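Local coordinates for protein ADP-ribosylating toxin CARDS (Mycoplasma pneumoniae, PDB 4TLV) that transfers the ADP-ribosyl group from NAD(+) to multiple target proteins and causes vacuolization in mammalian cells, acting as the main virulence factor of its bacterium, at residues Q87-T95 with A130-I141; L328-S336 with F483-V491. All coordinates share one frame; numbering follows the deposited sequence.

From the N terminus, the chain first builds the mono-ADP-ribosyltransferase domain, and interaction 1 closes within it: residues 130-141 return, after 34 residues that are largely helical, to pair antiparallel with 87-95 in a small three-stranded sheet. The chain then passes through the linker into D2 and D3. Interaction 2 spans these two beta-trefoil domains, bringing a turn of D2 at 328-336 against a hairpin of D3 at 483-491 across 146 residues with no helix. The two contacts follow in series, neither nested nor crossed. Their centres lie about 32 Å apart, on opposite sides of the chain's centre, so one knits a domain internally and the other joins two domains.

Interaction 1 of 2, residues Q87-T95 with A130-I141. With ACT (acetate ion), chain N.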
loop_
_atom_site.group_PDB
_atom_site.type_symbol
_atom_site.label_atom_id
_atom_site.label_comp_id
_atom_site.label_asym_id
_atom_site.label_seq_id
_atom_site.Cartn_x
_atom_site.Cartn_y
_atom_site.Cartn_z
ATOM N N GLN A 87 -18.121 2.125 -13.291
ATOM C CA GLN A 87 -17.262 1.531 -14.330
ATOM C C GLN A 87 -16.247 2.502 -14.949
ATOM O O GLN A 87 -15.335 2.065 -15.657
ATOM C CB GLN A 87 -18.114 0.898 -15.448
ATOM C CG GLN A 87 -18.786 1.966 -16.313
ATOM C CD GLN A 87 -19.650 1.412 -17.452
ATOM O OE1 GLN A 87 -20.037 0.236 -17.455
ATOM N NE2 GLN A 87 -19.958 2.273 -18.427
ATOM N N HIS A 88 -16.373 3.808 -14.711
ATOM C CA HIS A 88 -15.320 4.685 -15.228
ATOM C C HIS A 88 -14.215 5.020 -14.206
ATOM O O HIS A 88 -13.385 5.892 -14.448
ATOM C CB HIS A 88 -15.865 5.907 -16.010
ATOM C CG HIS A 88 -16.182 7.117 -15.179
ATOM N ND1 HIS A 88 -17.165 7.128 -14.213
ATOM C CD2 HIS A 88 -15.725 8.393 -15.261
ATOM C CE1 HIS A 88 -17.264 8.344 -13.697
ATOM N NE2 HIS A 88 -16.399 9.130 -14.317
ATOM N N PHE A 89 -14.208 4.289 -13.090
ATOM C CA PHE A 89 -13.137 4.365 -12.092
ATOM C C PHE A 89 -12.189 3.163 -12.247
ATOM O O PHE A 89 -12.633 2.021 -12.203
ATOM C CB PHE A 89 -13.713 4.307 -10.675
ATOM C CG PHE A 89 -14.495 5.521 -10.252
ATOM C CD1 PHE A 89 -15.655 5.903 -10.925
ATOM C CD2 PHE A 89 -14.114 6.230 -9.119
ATOM C CE1 PHE A 89 -16.401 7.000 -10.493
ATOM C CE2 PHE A 89 -14.846 7.336 -8.682
ATOM C CZ PHE A 89 -15.990 7.713 -9.362
ATOM N N TYR A 90 -10.891 3.430 -12.372
ATOM C CA TYR A 90 -9.882 2.408 -12.636
ATOM C C TYR A 90 -8.745 2.467 -11.639
ATOM O O TYR A 90 -8.318 3.546 -11.250
ATOM C CB TYR A 90 -9.261 2.655 -14.016
ATOM C CG TYR A 90 -10.284 2.545 -15.114
ATOM C CD1 TYR A 90 -11.051 3.644 -15.485
ATOM C CD2 TYR A 90 -10.501 1.330 -15.761
ATOM C CE1 TYR A 90 -12.034 3.538 -16.485
ATOM C CE2 TYR A 90 -11.469 1.215 -16.761
ATOM C CZ TYR A 90 -12.220 2.319 -17.120
ATOM O OH TYR A 90 -13.162 2.200 -18.119
ATOM N N ASN A 91 -8.211 1.310 -11.279
ATOM C CA ASN A 91 -7.077 1.276 -10.345
ATOM C C ASN A 91 -5.722 1.580 -11.013
ATOM O O ASN A 91 -5.332 0.918 -11.987
ATOM C CB ASN A 91 -7.011 -0.075 -9.625
ATOM C CG ASN A 91 -5.930 -0.095 -8.557
ATOM O OD1 ASN A 91 -4.828 -0.534 -8.809
ATOM N ND2 ASN A 91 -6.245 0.433 -7.365
ATOM N N ALA A 92 -5.001 2.572 -10.487
ATOM C CA ALA A 92 -3.736 2.974 -11.101
ATOM C C ALA A 92 -2.713 1.840 -11.050
ATOM O O ALA A 92 -2.072 1.520 -12.068
ATOM C CB ALA A 92 -3.179 4.262 -10.444
ATOM N N ARG A 93 -2.544 1.216 -9.884
ATOM C CA ARG A 93 -1.535 0.142 -9.787
ATOM C C ARG A 93 -1.814 -1.040 -10.744
ATOM O O ARG A 93 -0.909 -1.493 -11.450
ATOM C CB ARG A 93 -1.352 -0.358 -8.338
ATOM C CG ARG A 93 -0.377 0.522 -7.501
ATOM C CD ARG A 93 1.058 -0.061 -7.473
ATOM N NE ARG A 93 1.040 -1.322 -6.748
ATOM C CZ ARG A 93 1.235 -2.522 -7.284
ATOM N NH1 ARG A 93 1.543 -2.647 -8.569
ATOM N NH2 ARG A 93 1.129 -3.602 -6.516
ATOM N N ALA A 94 -3.057 -1.521 -10.774
ATOM C CA ALA A 94 -3.396 -2.658 -11.615
ATOM C C ALA A 94 -3.222 -2.287 -13.091
ATOM O O ALA A 94 -2.796 -3.108 -13.913
ATOM C CB ALA A 94 -4.840 -3.115 -11.343
ATOM N N THR A 95 -3.583 -1.053 -13.424
ATOM C CA THR A 95 -3.412 -0.562 -14.784
ATOM C C THR A 95 -1.930 -0.636 -15.170
ATOM O O THR A 95 -1.579 -1.083 -16.267
ATOM C CB THR A 95 -3.965 0.886 -14.942
ATOM O OG1 THR A 95 -5.389 0.870 -14.777
ATOM C CG2 THR A 95 -3.631 1.461 -16.336
ATOM N N ALA A 130 2.632 4.363 -4.667
ATOM C CA ALA A 130 1.669 3.279 -4.471
ATOM C C ALA A 130 0.749 3.479 -3.256
ATOM O O ALA A 130 -0.429 3.101 -3.283
ATOM C CB ALA A 130 2.405 1.935 -4.373
ATOM N N TYR A 131 1.290 4.072 -2.197
ATOM C CA TYR A 131 0.540 4.287 -0.955
ATOM C C TYR A 131 -0.698 5.150 -1.191
ATOM O O TYR A 131 -1.620 5.168 -0.367
ATOM C CB TYR A 131 1.422 4.970 0.104
ATOM C CG TYR A 131 1.596 6.454 -0.170
ATOM C CD1 TYR A 131 0.704 7.389 0.346
ATOM C CD2 TYR A 131 2.638 6.917 -0.966
ATOM C CE1 TYR A 131 0.836 8.736 0.069
ATOM C CE2 TYR A 131 2.771 8.269 -1.259
ATOM C CZ TYR A 131 1.875 9.172 -0.730
ATOM O OH TYR A 131 2.008 10.519 -1.010
ATOM N N GLN A 132 -0.707 5.899 -2.296
ATOM C CA GLN A 132 -1.869 6.724 -2.638
ATOM C C GLN A 132 -3.142 5.901 -2.883
ATOM O O GLN A 132 -4.252 6.435 -2.846
ATOM C CB GLN A 132 -1.567 7.625 -3.850
ATOM C CG GLN A 132 -0.487 8.669 -3.559
ATOM C CD GLN A 132 -0.168 9.545 -4.752
ATOM O OE1 GLN A 132 0.125 10.797 -4.477
ATOM N NE2 GLN A 132 -0.194 9.100 -5.913
ATOM N N ARG A 133 -2.980 4.605 -3.125
ATOM C CA ARG A 133 -4.124 3.734 -3.386
ATOM C C ARG A 133 -5.024 4.359 -4.443
ATOM O O ARG A 133 -6.246 4.354 -4.298
ATOM C CB ARG A 133 -4.931 3.497 -2.094
ATOM C CG ARG A 133 -4.132 2.841 -0.963
ATOM C CD ARG A 133 -4.079 1.318 -1.082
ATOM N NE ARG A 133 -5.389 0.651 -0.912
ATOM C CZ ARG A 133 -5.925 0.299 0.259
ATOM N NH1 ARG A 133 -5.305 0.569 1.416
ATOM N NH2 ARG A 133 -7.101 -0.325 0.283
ATOM N N GLU A 134 -4.427 4.899 -5.505
ATOM C CA GLU A 134 -5.186 5.726 -6.457
ATOM C C GLU A 134 -6.133 4.946 -7.357
ATOM O O GLU A 134 -5.755 3.962 -7.978
ATOM C CB GLU A 134 -4.275 6.596 -7.347
ATOM C CG GLU A 134 -5.105 7.409 -8.374
ATOM C CD GLU A 134 -4.300 8.407 -9.188
ATOM O OE1 GLU A 134 -3.051 8.398 -9.114
ATOM O OE2 GLU A 134 -4.938 9.199 -9.914
ATOM N N TRP A 135 -7.377 5.400 -7.402
ATOM C CA TRP A 135 -8.311 5.010 -8.456
ATOM C C TRP A 135 -8.533 6.306 -9.222
ATOM O O TRP A 135 -8.848 7.339 -8.622
ATOM C CB TRP A 135 -9.626 4.518 -7.846
ATOM C CG TRP A 135 -9.524 3.136 -7.273
ATOM C CD1 TRP A 135 -8.987 2.784 -6.076
ATOM C CD2 TRP A 135 -9.965 1.920 -7.895
ATOM N NE1 TRP A 135 -9.066 1.418 -5.904
ATOM C CE2 TRP A 135 -9.668 0.870 -7.007
ATOM C CE3 TRP A 135 -10.596 1.624 -9.118
ATOM C CZ2 TRP A 135 -9.978 -0.463 -7.294
ATOM C CZ3 TRP A 135 -10.886 0.309 -9.408
ATOM C CH2 TRP A 135 -10.581 -0.728 -8.491
ATOM N N PHE A 136 -8.305 6.286 -10.527
ATOM C CA PHE A 136 -8.529 7.485 -11.315
ATOM C C PHE A 136 -9.796 7.314 -12.128
ATOM O O PHE A 136 -10.160 6.188 -12.484
ATOM C CB PHE A 136 -7.322 7.821 -12.204
ATOM C CG PHE A 136 -7.024 6.795 -13.278
ATOM C CD1 PHE A 136 -6.233 5.683 -12.998
ATOM C CD2 PHE A 136 -7.497 6.967 -14.577
ATOM C CE1 PHE A 136 -5.936 4.747 -13.979
ATOM C CE2 PHE A 136 -7.194 6.026 -15.569
ATOM C CZ PHE A 136 -6.406 4.920 -15.261
ATOM N N THR A 137 -10.480 8.422 -12.405
ATOM C CA THR A 137 -11.678 8.353 -13.237
ATOM C C THR A 137 -11.297 8.784 -14.640
ATOM O O THR A 137 -10.427 9.649 -14.828
ATOM C CB THR A 137 -12.813 9.236 -12.713
ATOM O OG1 THR A 137 -12.404 10.605 -12.767
ATOM C CG2 THR A 137 -13.146 8.866 -11.264
ATOM N N ASP A 138 -11.919 8.141 -15.619
ATOM C CA ASP A 138 -11.657 8.441 -17.015
ATOM C C ASP A 138 -12.663 9.537 -17.320
ATOM O O ASP A 138 -13.762 9.277 -17.825
ATOM C CB ASP A 138 -11.898 7.184 -17.857
ATOM C CG ASP A 138 -11.387 7.308 -19.280
ATOM O OD1 ASP A 138 -10.918 8.408 -19.670
ATOM O OD2 ASP A 138 -11.453 6.295 -20.009
ATOM N N GLY A 139 -12.312 10.755 -16.928
ATOM C CA GLY A 139 -13.182 11.909 -17.109
ATOM C C GLY A 139 -13.899 12.415 -15.869
ATOM O O GLY A 139 -13.621 11.978 -14.744
ATOM N N PRO A 140 -14.838 13.346 -16.065
ATOM C CA PRO A 140 -15.544 14.035 -14.983
ATOM C C PRO A 140 -16.314 13.097 -14.055
ATOM O O PRO A 140 -16.785 12.035 -14.470
ATOM C CB PRO A 140 -16.562 14.924 -15.730
ATOM C CG PRO A 140 -16.003 15.073 -17.096
ATOM C CD PRO A 140 -15.306 13.783 -17.393
ATOM N N ILE A 141 -16.464 13.518 -12.807
ATOM C CA ILE A 141 -17.254 12.771 -11.841
ATOM C C ILE A 141 -18.537 13.543 -11.594
ATOM O O ILE A 141 -18.480 14.704 -11.214
ATOM C CB ILE A 141 -16.503 12.601 -10.498
ATOM C CG1 ILE A 141 -15.210 11.808 -10.713
ATOM C CG2 ILE A 141 -17.402 11.880 -9.471
ATOM C CD1 ILE A 141 -14.365 11.668 -9.443
HETATM C C ACT N . 2.193 -6.895 -8.351
HETATM O O ACT N . 1.726 -5.741 -8.235
HETATM O OXT ACT N . 2.447 -7.287 -9.519
HETATM C CH3 ACT N . 2.420 -7.752 -7.144
HETATM O O HOH W 1 -3.366 2.398 -7.375
#
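The Phe89 ring carries the methyl CG2 of Thr137 over the centre of one face, a CH-pi contact 3.4 Å from the ring centroid. On the same face of the sheet the Trp135 indole receives Asn91: CB sits 3.6 Å from the centroid of the six-membered ring, and ND2 lies over the indole nearer its rim, while Phe89 O meets the indole edge. Asn91 CG, anti to the backbone N (chi1 -175°), carries the amide across the indole, the two planes 72° apart. Its OD1 accepts from Ala94 N at 2.8 Å as the N-cap of helix 92-104. Trp135 NE1 is bound by Glu54. On the opposite face of the sheet, Tyr90 CB rests over one face of Phe136 toward its rim, and Ala92 CA and Thr95 OG1 approach that ring at the edge. His88 offers an edge: its NE2 donates to Pro140 O at 2.9 Å, from above the carbonyl plane, while ND1 bonds to Asp86.

These groups flank an antiparallel ladder in which Tyr90 and Phe136 form the hydrogen-bonded pair, with Tyr90 N to Phe136 O 2.9 Å. Asp138 N to His88 O continues it at one end. At the other, Glu134 O accepts from Ala92 N at 3.0 Å and from a water that also takes the N-H of Arg93, tying the first turn of the helix to the strand. Arg93 NH1 and NH2 both donate to one oxygen of an acetate, probably picked up during crystallisation, with NH2 2.8 Å from acetate O; NE bonds to Phe591 O.

The contact lies inside the ADP-ribosyltransferase domain, where strand 134-138 is central, with 89-91 on one side and 49-53 on the other. Strand 9-14 packs on Phe89 and Trp135, and helix 35-40 touches Ala92, Thr95 and Glu134.

Interaction 2 of 2, residues L328-S336 with F483-V491; sequences LTGAQISLS and FFVQDNQNV
Ile333 and Val485 reach toward each other tip to tip, CD1 to CG1 at 3.8 Å, where a turn of the D2 beta-trefoil meets a hairpin of the D3 beta-trefoil. The Ile333 side chain runs at a slant to those of Val491 and Phe483; its CG2 lies 4.0 Å from Val491 CG2 and also approaches the Phe483 ring. CG1 stands between the backbone N and the carbonyl carbon (chi1 61°), which sends CD1 to Val485. Next along this apolar strip, the methyl of Ala331 lodges against Val491 CG2 at 3.6 Å and against the backbone of the 487-490 turn.

Leu335 comes at the Asn488 amide from the opposite direction, both methyls on the same side of its plane: CD1 lies over ND2, and CD2 is closest to OD1 but approaches more obliquely. Ile333 crosses the asparagine side chain at about a right angle. Asn297 and Pro294 O, both of D2, accept from ND2, so the amide of this D3 residue is bound by the other domain as well as packed against it.

Each side presents a type I turn braced by its own side chain. Thr329 opens the turn ending at Gln332, and its OG1 accepts from Ala331 N in an ST turn. Asp487 OD1 takes Gln489 N on its anti side, an Asx turn, and Asn490 ND2 on its syn side; Asn490 OD1 is hydrogen-bonded to Lys513 NZ. Gln486 and Asp487 opposite Asn490, a classic beta bulge, lie where the strands run into this turn. A water links Gly330 N to Gln489 OE1 at the outer margin. Between the two turns a single direct hydrogen bond passes: Thr329 OG1 donates to Asn488 O at 2.7 Å, tilted only 16° from the carbonyl plane.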
loop_
_atom_site.group_PDB
_atom_site.type_symbol
_atom_site.label_atom_id
_atom_site.label_comp_id
_atom_site.label_asym_id
_atom_site.label_seq_id
_atom_site.Cartn_x
_atom_site.Cartn_y
_atom_site.Cartn_z
ATOM N N LEU A 328 16.075 -4.320 9.609
ATOM C CA LEU A 328 15.832 -5.576 8.897
ATOM C C LEU A 328 16.449 -6.748 9.640
ATOM O O LEU A 328 17.445 -6.588 10.352
ATOM C CB LEU A 328 16.461 -5.500 7.501
ATOM C CG LEU A 328 15.943 -4.353 6.631
ATOM C CD1 LEU A 328 16.611 -4.383 5.250
ATOM C CD2 LEU A 328 14.413 -4.452 6.475
ATOM N N THR A 329 15.892 -7.941 9.450
ATOM C CA THR A 329 16.492 -9.138 10.024
ATOM C C THR A 329 17.693 -9.540 9.196
ATOM O O THR A 329 18.038 -8.869 8.215
ATOM C CB THR A 329 15.521 -10.328 10.023
ATOM O OG1 THR A 329 15.328 -10.762 8.674
ATOM C CG2 THR A 329 14.179 -9.931 10.616
ATOM N N GLY A 330 18.325 -10.648 9.589
ATOM C CA GLY A 330 19.517 -11.129 8.916
ATOM C C GLY A 330 19.243 -11.548 7.482
ATOM O O GLY A 330 20.142 -11.531 6.637
ATOM N N ALA A 331 17.997 -11.914 7.204
ATOM C CA ALA A 331 17.613 -12.314 5.858
ATOM C C ALA A 331 16.924 -11.171 5.095
ATOM O O ALA A 331 16.196 -11.408 4.133
ATOM C CB ALA A 331 16.723 -13.561 5.899
ATOM N N GLN A 332 17.161 -9.941 5.549
ATOM C CA GLN A 332 16.757 -8.733 4.841
ATOM C C GLN A 332 15.243 -8.494 4.767
ATOM O O GLN A 332 14.772 -7.802 3.877
ATOM C CB GLN A 332 17.373 -8.690 3.441
ATOM C CG GLN A 332 18.884 -8.862 3.429
ATOM C CD GLN A 332 19.412 -9.138 2.035
ATOM O OE1 GLN A 332 19.089 -10.159 1.426
ATOM N NE2 GLN A 332 20.199 -8.208 1.509
ATOM N N ILE A 333 14.480 -9.035 5.704
ATOM C CA ILE A 333 13.068 -8.682 5.718
ATOM C C ILE A 333 12.725 -7.716 6.852
ATOM O O ILE A 333 13.416 -7.633 7.870
ATOM C CB ILE A 333 12.119 -9.888 5.707
ATOM C CG1 ILE A 333 12.340 -10.743 6.939
ATOM C CG2 ILE A 333 12.240 -10.705 4.387
ATOM C CD1 ILE A 333 11.792 -12.132 6.782
ATOM N N SER A 334 11.664 -6.965 6.616
ATOM C CA SER A 334 11.147 -5.967 7.537
ATOM C C SER A 334 9.968 -6.605 8.261
ATOM O O SER A 334 9.268 -7.435 7.683
ATOM C CB SER A 334 10.667 -4.757 6.728
ATOM O OG SER A 334 9.972 -3.833 7.544
ATOM N N LEU A 335 9.774 -6.245 9.529
ATOM C CA LEU A 335 8.665 -6.759 10.331
ATOM C C LEU A 335 7.737 -5.643 10.817
ATOM O O LEU A 335 8.205 -4.565 11.183
ATOM C CB LEU A 335 9.209 -7.523 11.538
ATOM C CG LEU A 335 10.062 -8.755 11.199
ATOM C CD1 LEU A 335 10.917 -9.164 12.420
ATOM C CD2 LEU A 335 9.185 -9.913 10.699
ATOM N N SER A 336 6.433 -5.926 10.833
ATOM C CA SER A 336 5.391 -4.954 11.183
ATOM C C SER A 336 4.446 -5.532 12.233
ATOM O O SER A 336 4.225 -6.744 12.271
ATOM C CB SER A 336 4.556 -4.607 9.936
ATOM O OG SER A 336 5.307 -3.846 9.014
ATOM N N PHE A 483 9.624 -14.384 -3.367
ATOM C CA PHE A 483 10.323 -15.060 -2.273
ATOM C C PHE A 483 9.403 -15.749 -1.269
ATOM O O PHE A 483 8.230 -15.392 -1.112
ATOM C CB PHE A 483 11.359 -14.132 -1.595
ATOM C CG PHE A 483 10.769 -12.911 -0.903
ATOM C CD1 PHE A 483 10.627 -11.706 -1.577
ATOM C CD2 PHE A 483 10.405 -12.962 0.440
ATOM C CE1 PHE A 483 10.107 -10.567 -0.921
ATOM C CE2 PHE A 483 9.903 -11.842 1.095
ATOM C CZ PHE A 483 9.759 -10.639 0.410
ATOM N N PHE A 484 9.961 -16.757 -0.606
ATOM C CA PHE A 484 9.261 -17.621 0.332
ATOM C C PHE A 484 9.983 -17.424 1.664
ATOM O O PHE A 484 11.187 -17.645 1.754
ATOM C CB PHE A 484 9.429 -19.073 -0.155
ATOM C CG PHE A 484 8.696 -20.111 0.647
ATOM C CD1 PHE A 484 9.000 -20.338 1.983
ATOM C CD2 PHE A 484 7.763 -20.945 0.024
ATOM C CE1 PHE A 484 8.336 -21.337 2.710
ATOM C CE2 PHE A 484 7.103 -21.946 0.736
ATOM C CZ PHE A 484 7.387 -22.139 2.086
ATOM N N VAL A 485 9.262 -16.990 2.690
ATOM C CA VAL A 485 9.881 -16.763 3.991
ATOM C C VAL A 485 9.677 -17.995 4.859
ATOM O O VAL A 485 8.577 -18.265 5.316
ATOM C CB VAL A 485 9.302 -15.524 4.713
ATOM C CG1 VAL A 485 9.948 -15.344 6.091
ATOM C CG2 VAL A 485 9.494 -14.261 3.857
ATOM N N GLN A 486 10.750 -18.756 5.047
ATOM C CA GLN A 486 10.716 -19.918 5.922
ATOM C C GLN A 486 10.654 -19.428 7.363
ATOM O O GLN A 486 9.878 -19.920 8.175
ATOM C CB GLN A 486 11.974 -20.761 5.718
ATOM C CG GLN A 486 12.072 -21.958 6.637
ATOM C CD GLN A 486 13.303 -22.804 6.336
ATOM O OE1 GLN A 486 14.428 -22.438 6.679
ATOM N NE2 GLN A 486 13.091 -23.936 5.680
ATOM N N ASP A 487 11.501 -18.455 7.663
ATOM C CA ASP A 487 11.425 -17.727 8.916
ATOM C C ASP A 487 12.241 -16.453 8.774
ATOM O O ASP A 487 12.753 -16.150 7.694
ATOM C CB ASP A 487 11.904 -18.573 10.105
ATOM C CG ASP A 487 13.351 -19.034 9.967
ATOM O OD1 ASP A 487 14.194 -18.299 9.413
ATOM O OD2 ASP A 487 13.650 -20.151 10.444
ATOM N N ASN A 488 12.367 -15.706 9.857
ATOM C CA ASN A 488 13.024 -14.404 9.777
ATOM C C ASN A 488 14.486 -14.432 9.317
ATOM O O ASN A 488 14.987 -13.429 8.827
ATOM C CB ASN A 488 12.881 -13.642 11.099
ATOM C CG ASN A 488 11.461 -13.134 11.326
ATOM O OD1 ASN A 488 10.687 -13.075 10.266
ATOM N ND2 ASN A 488 11.074 -12.796 12.446
ATOM N N GLN A 489 15.166 -15.569 9.459
ATOM C CA GLN A 489 16.568 -15.665 9.044
ATOM C C GLN A 489 16.784 -16.521 7.791
ATOM O O GLN A 489 17.919 -16.752 7.394
ATOM C CB GLN A 489 17.446 -16.215 10.179
ATOM C CG GLN A 489 17.693 -15.231 11.318
ATOM C CD GLN A 489 16.478 -15.042 12.188
ATOM O OE1 GLN A 489 16.062 -13.916 12.458
ATOM N NE2 GLN A 489 15.893 -16.152 12.635
ATOM N N ASN A 490 15.704 -17.002 7.180
ATOM C CA ASN A 490 15.832 -17.898 6.039
ATOM C C ASN A 490 14.797 -17.560 4.972
ATOM O O ASN A 490 13.621 -17.863 5.135
ATOM C CB ASN A 490 15.674 -19.347 6.498
ATOM C CG ASN A 490 16.827 -19.807 7.384
ATOM O OD1 ASN A 490 17.914 -20.105 6.893
ATOM N ND2 ASN A 490 16.598 -19.846 8.696
ATOM N N VAL A 491 15.253 -16.930 3.890
ATOM C CA VAL A 491 14.374 -16.481 2.809
ATOM C C VAL A 491 14.870 -17.047 1.477
ATOM O O VAL A 491 16.065 -16.979 1.177
ATOM C CB VAL A 491 14.328 -14.935 2.758
ATOM C CG1 VAL A 491 13.494 -14.444 1.562
ATOM C CG2 VAL A 491 13.755 -14.372 4.070
HETATM O O HOH W 2 18.251 -11.806 12.047
#